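Local coordinates for alpha-L-rhamnosidase (Streptomyces avermitilis, PDB 3W5M), which hydrolyses terminal non-reducing alpha-L-rhamnose residues from citrus flavonoid glycosides and from the arabinogalactan-protein gum arabic, at residues G509-R514 with T585-R590; K484-R489 with G589-T594. All coordinates share one frame; numbering follows the deposited sequence.

How the interactions relate
Interactions 1 and 2 illustrate how one strand of a beta-sheet serves two neighbours: strand 587-594 lies between strands 510-515 and 480-493, antiparallel to each, and at both borders the short strand axes meet at 149°. Their centres are 8 Å apart. G589 and R590 belong to both, G589 bonding through its main chain to L486 and R590 to S510, so successive residues of the central strand serve opposite neighbours. A salt bridge spans the central strand, from R512 NH2 in interaction 1 to E485 OE1 in interaction 2 (2.8 Å), while T588 CG2 packs on L486 O at 3.7 Å. Both contacts are structural and lie away from the rhamnose-binding residues of the catalytic domain and from the calcium site of CBM67.

Interaction 1: residues G509-R514 with T585-R590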
loop_
_atom_site.group_PDB
_atom_site.type_symbol
_atom_site.label_atom_id
_atom_site.label_comp_id
_atom_site.label_asym_id
_atom_site.label_seq_id
_atom_site.Cartn_x
_atom_site.Cartn_y
_atom_site.Cartn_z
ATOM N N GLY A 509 4.797 8.399 3.182
ATOM C CA GLY A 509 5.972 8.056 4.012
ATOM C C GLY A 509 5.898 8.829 5.306
ATOM O O GLY A 509 4.828 8.934 5.924
ATOM N N SER A 510 7.033 9.359 5.761
ATOM C CA SER A 510 7.010 10.126 7.008
ATOM C C SER A 510 8.223 11.070 6.973
ATOM O O SER A 510 9.036 10.985 6.073
ATOM C CB SER A 510 7.052 9.190 8.246
ATOM O OG SER A 510 8.189 8.346 8.221
ATOM N N VAL A 511 8.355 11.952 7.949
ATOM C CA VAL A 511 9.385 12.970 7.849
ATOM C C VAL A 511 10.613 12.644 8.702
ATOM O O VAL A 511 10.580 11.764 9.543
ATOM C CB VAL A 511 8.821 14.374 8.182
ATOM C CG1 VAL A 511 7.496 14.576 7.482
ATOM C CG2 VAL A 511 8.700 14.592 9.682
ATOM N N ARG A 512 11.702 13.330 8.435
ATOM C CA ARG A 512 12.781 13.475 9.409
ATOM C C ARG A 512 12.649 14.875 9.968
ATOM O O ARG A 512 12.592 15.858 9.192
ATOM C CB ARG A 512 14.135 13.329 8.719
ATOM C CG ARG A 512 15.301 13.683 9.648
ATOM C CD ARG A 512 16.641 13.192 9.121
ATOM N NE ARG A 512 16.981 13.821 7.850
ATOM C CZ ARG A 512 16.910 13.204 6.675
ATOM N NH1 ARG A 512 16.518 11.936 6.601
ATOM N NH2 ARG A 512 17.228 13.866 5.576
ATOM N N LEU A 513 12.607 14.962 11.297
ATOM C CA LEU A 513 12.542 16.224 12.024
ATOM C C LEU A 513 13.916 16.458 12.630
ATOM O O LEU A 513 14.466 15.534 13.269
ATOM C CB LEU A 513 11.507 16.109 13.129
ATOM C CG LEU A 513 11.363 17.245 14.131
ATOM C CD1 LEU A 513 10.848 18.529 13.453
ATOM C CD2 LEU A 513 10.484 16.822 15.297
ATOM N N ARG A 514 14.482 17.656 12.390
ATOM C CA ARG A 514 15.672 18.113 13.121
ATOM C C ARG A 514 15.245 19.257 14.031
ATOM O O ARG A 514 14.550 20.182 13.600
ATOM C CB ARG A 514 16.805 18.602 12.208
ATOM C CG ARG A 514 17.252 17.677 11.086
ATOM C CD ARG A 514 17.794 16.331 11.565
ATOM N NE ARG A 514 18.954 16.449 12.458
ATOM C CZ ARG A 514 20.215 16.578 12.057
ATOM N NH1 ARG A 514 20.506 16.621 10.763
ATOM N NH2 ARG A 514 21.185 16.667 12.965
ATOM N N THR A 585 15.148 23.232 6.599
ATOM C CA THR A 585 15.950 22.066 6.935
ATOM C C THR A 585 15.338 21.263 8.097
ATOM O O THR A 585 15.755 20.139 8.334
ATOM C CB THR A 585 17.428 22.397 7.269
ATOM O OG1 THR A 585 17.466 23.335 8.340
ATOM C CG2 THR A 585 18.197 22.926 6.053
ATOM N N SER A 586 14.353 21.818 8.793
ATOM C CA SER A 586 13.788 21.147 9.976
ATOM C C SER A 586 12.974 19.887 9.645
ATOM O O SER A 586 12.802 19.024 10.503
ATOM C CB SER A 586 12.881 22.088 10.742
ATOM O OG SER A 586 13.622 23.252 11.101
ATOM N N VAL A 587 12.428 19.841 8.436
ATOM C CA VAL A 587 11.506 18.767 8.021
ATOM C C VAL A 587 11.861 18.304 6.599
ATOM O O VAL A 587 11.951 19.109 5.664
ATOM C CB VAL A 587 10.022 19.223 8.116
ATOM C CG1 VAL A 587 9.066 18.159 7.581
ATOM C CG2 VAL A 587 9.634 19.563 9.547
ATOM N N THR A 588 12.057 16.996 6.428
ATOM C CA THR A 588 12.363 16.425 5.108
ATOM C C THR A 588 11.453 15.219 4.958
ATOM O O THR A 588 11.420 14.394 5.853
ATOM C CB THR A 588 13.830 16.001 5.043
ATOM O OG1 THR A 588 14.665 17.147 5.351
ATOM C CG2 THR A 588 14.190 15.463 3.668
ATOM N N GLY A 589 10.722 15.122 3.853
ATOM C CA GLY A 589 9.892 13.935 3.644
ATOM C C GLY A 589 10.715 12.745 3.205
ATOM O O GLY A 589 11.667 12.883 2.413
ATOM N N ARG A 590 10.361 11.547 3.703
ATOM C CA ARG A 590 11.044 10.329 3.277
ATOM C C ARG A 590 9.995 9.505 2.554
ATOM O O ARG A 590 9.069 9.011 3.177
ATOM C CB ARG A 590 11.629 9.575 4.468
ATOM C CG ARG A 590 12.658 10.425 5.223
ATOM C CD ARG A 590 13.183 9.715 6.470
ATOM N NE ARG A 590 12.082 9.371 7.356
ATOM C CZ ARG A 590 12.005 8.277 8.125
ATOM N NH1 ARG A 590 12.989 7.368 8.168
ATOM N NH2 ARG A 590 10.913 8.101 8.877
HETATM O O HOH W 1 14.930 17.349 8.358
HETATM O O HOH W 2 15.559 22.547 12.750
#
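V511 and V587 form the tightly packed side of this strand pair, V587 CG1 lying 3.8 Å from V511 CB as the two side chains cross obliquely. Beside them, L513 CD1 reaches V587 CG2 at 4.2 Å; V573 of strand 572-576 touches both valines, and F578 packs on L513. Between the strands the bonds run in antiparallel register: R512 N to T588 O is 2.8 Å, with the return bond from T588 N to R512 O at 3.0 Å. The pair belongs to the concanavalin-like beta-sandwich domain, where the valine face looks into the protein and the R512 and T588 face is partly solvent-exposed. There R512, its CG anti to the backbone N (chi1 171°), runs alongside T588 and lays one guanidinium face over T588 CB, while salt bridges to E485 and E562 hold its charged end. R590 arches back to S510, but its NH2 to OG bond (2.8 Å) is weak and strongly bent; a second bond, to P563 O, also holds NH2. Water occupies the looser end, one molecule joining R512 O, T585 O and T588 OG1, another lying between R514 O and S586 OG, which is also hydrogen-bonded to S583 N.

Interaction 2: residues K484-R489 with G589-T594; sequences KELPAR and GRVMHT
L486 and V591 meet through branches set beside their own backbone nitrogens: L486 CG (chi1 -67°) and V591 CG2 each stand anti to the carbonyl carbon, and L486 CD1 comes to rest 4.0 Å from V591 CG2. K484 takes a different course. Its CG sits between the backbone N and the carbonyl carbon (chi1 54°), which lays the first part of the chain alongside V591, CG to CB 4.0 Å, before bends further out carry the amine away from the strand. W618 of helix 607-622 packs against K484, L486 and V591, bringing a helix of the catalytic region onto this face.

Three main-chain bonds, each 2.8 Å, join the strands: V591 N to K484 O, L486 N to G589 O and G589 N to L486 O. G589 O also receives a CA-H...O contact from E485 CA (3.1 Å).

On the other face, E485 and R590 form a non-hydrogen-bonded pair, yet their opposite charges do not meet: E485 OE2 remains 6.0 Å from R590 NE. E485 is instead salt-bridged to R512, and R590 NH2 bonds to P563 O. M592 CE lies 3.8 Å above one face of the R590 guanidinium, offset toward its rim. Two strands distant in sequence, bonded antiparallel with a helix against one face and charged groups on the other, here make up an inner border of a sheet in the concanavalin-like beta-sandwich, packed against the (alpha/alpha)6-barrel domain of a family 78 glycoside hydrolase.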
loop_
_atom_site.group_PDB
_atom_site.type_symbol
_atom_site.label_atom_id
_atom_site.label_comp_id
_atom_site.label_asym_id
_atom_site.label_seq_id
_atom_site.Cartn_x
_atom_site.Cartn_y
_atom_site.Cartn_z
ATOM N N LYS A 484 13.369 8.032 -1.898
ATOM C CA LYS A 484 13.889 9.417 -2.048
ATOM C C LYS A 484 13.431 10.309 -0.921
ATOM O O LYS A 484 12.497 9.969 -0.184
ATOM C CB LYS A 484 13.553 10.051 -3.402
ATOM C CG LYS A 484 12.103 10.069 -3.789
ATOM C CD LYS A 484 11.951 10.733 -5.156
ATOM C CE LYS A 484 11.870 12.234 -5.017
ATOM N NZ LYS A 484 12.676 12.892 -6.075
ATOM N N GLU A 485 14.141 11.429 -0.762
ATOM C CA GLU A 485 13.805 12.422 0.246
ATOM C C GLU A 485 13.306 13.691 -0.456
ATOM O O GLU A 485 13.773 13.997 -1.556
ATOM C CB GLU A 485 15.024 12.710 1.121
ATOM C CG GLU A 485 15.433 11.509 1.966
ATOM C CD GLU A 485 16.523 11.820 2.983
ATOM O OE1 GLU A 485 17.167 12.903 2.897
ATOM O OE2 GLU A 485 16.742 10.974 3.879
ATOM N N LEU A 486 12.345 14.385 0.151
ATOM C CA LEU A 486 11.836 15.662 -0.351
ATOM C C LEU A 486 12.063 16.746 0.687
ATOM O O LEU A 486 11.333 16.808 1.670
ATOM C CB LEU A 486 10.329 15.578 -0.671
ATOM C CG LEU A 486 9.848 14.680 -1.828
ATOM C CD1 LEU A 486 8.330 14.638 -1.911
ATOM C CD2 LEU A 486 10.442 15.128 -3.166
ATOM N N PRO A 487 13.061 17.625 0.470
ATOM C CA PRO A 487 13.271 18.690 1.471
ATOM C C PRO A 487 12.087 19.646 1.434
ATOM O O PRO A 487 11.478 19.802 0.393
ATOM C CB PRO A 487 14.546 19.405 0.983
ATOM C CG PRO A 487 15.183 18.483 0.003
ATOM C CD PRO A 487 14.075 17.653 -0.600
ATOM N N ALA A 488 11.744 20.268 2.553
ATOM C CA ALA A 488 10.687 21.260 2.569
ATOM C C ALA A 488 11.109 22.394 1.635
ATOM O O ALA A 488 12.287 22.750 1.597
ATOM C CB ALA A 488 10.463 21.768 3.966
ATOM N N ARG A 489 10.163 22.910 0.855
ATOM C CA ARG A 489 10.456 23.902 -0.172
ATOM C C ARG A 489 10.190 25.307 0.333
ATOM O O ARG A 489 10.726 26.272 -0.212
ATOM C CB ARG A 489 9.615 23.633 -1.418
ATOM C CG ARG A 489 9.950 22.321 -2.100
ATOM C CD ARG A 489 9.075 22.086 -3.326
ATOM N NE ARG A 489 9.428 22.861 -4.532
ATOM C CZ ARG A 489 10.658 23.243 -4.904
ATOM N NH1 ARG A 489 11.739 22.940 -4.180
ATOM N NH2 ARG A 489 10.804 23.939 -6.021
ATOM N N GLY A 589 10.722 15.122 3.853
ATOM C CA GLY A 589 9.892 13.935 3.644
ATOM C C GLY A 589 10.715 12.745 3.205
ATOM O O GLY A 589 11.667 12.883 2.413
ATOM N N ARG A 590 10.361 11.547 3.703
ATOM C CA ARG A 590 11.044 10.329 3.277
ATOM C C ARG A 590 9.995 9.505 2.554
ATOM O O ARG A 590 9.069 9.011 3.177
ATOM C CB ARG A 590 11.629 9.575 4.468
ATOM C CG ARG A 590 12.658 10.425 5.223
ATOM C CD ARG A 590 13.183 9.715 6.470
ATOM N NE ARG A 590 12.082 9.371 7.356
ATOM C CZ ARG A 590 12.005 8.277 8.125
ATOM N NH1 ARG A 590 12.989 7.368 8.168
ATOM N NH2 ARG A 590 10.913 8.101 8.877
ATOM N N VAL A 591 10.120 9.440 1.239
ATOM C CA VAL A 591 9.130 8.779 0.364
ATOM C C VAL A 591 9.359 7.259 0.423
ATOM O O VAL A 591 10.450 6.795 0.080
ATOM C CB VAL A 591 9.317 9.267 -1.079
ATOM C CG1 VAL A 591 8.368 8.555 -2.053
ATOM C CG2 VAL A 591 9.100 10.785 -1.149
ATOM N N MET A 592 8.332 6.511 0.846
ATOM C CA MET A 592 8.416 5.064 1.022
ATOM C C MET A 592 7.444 4.327 0.134
ATOM O O MET A 592 6.296 4.721 0.061
ATOM C CB MET A 592 8.051 4.705 2.451
ATOM C CG MET A 592 9.092 5.165 3.435
ATOM S SD MET A 592 8.542 4.882 5.137
ATOM C CE MET A 592 9.792 5.876 5.979
ATOM N N HIS A 593 7.914 3.252 -0.504
ATOM C CA HIS A 593 7.033 2.364 -1.301
ATOM C C HIS A 593 7.750 1.067 -1.585
ATOM O O HIS A 593 8.916 0.882 -1.201
ATOM C CB HIS A 593 6.551 3.036 -2.622
ATOM C CG HIS A 593 7.638 3.629 -3.465
ATOM N ND1 HIS A 593 8.474 2.867 -4.258
ATOM C CD2 HIS A 593 7.970 4.925 -3.703
ATOM C CE1 HIS A 593 9.304 3.668 -4.911
ATOM N NE2 HIS A 593 9.010 4.920 -4.600
ATOM N N THR A 594 7.043 0.130 -2.216
ATOM C CA THR A 594 7.688 -1.096 -2.653
ATOM C C THR A 594 8.993 -0.860 -3.444
ATOM O O THR A 594 9.087 0.058 -4.278
ATOM C CB THR A 594 6.706 -1.994 -3.432
ATOM O OG1 THR A 594 7.324 -3.276 -3.661
ATOM C CG2 THR A 594 6.309 -1.383 -4.744
#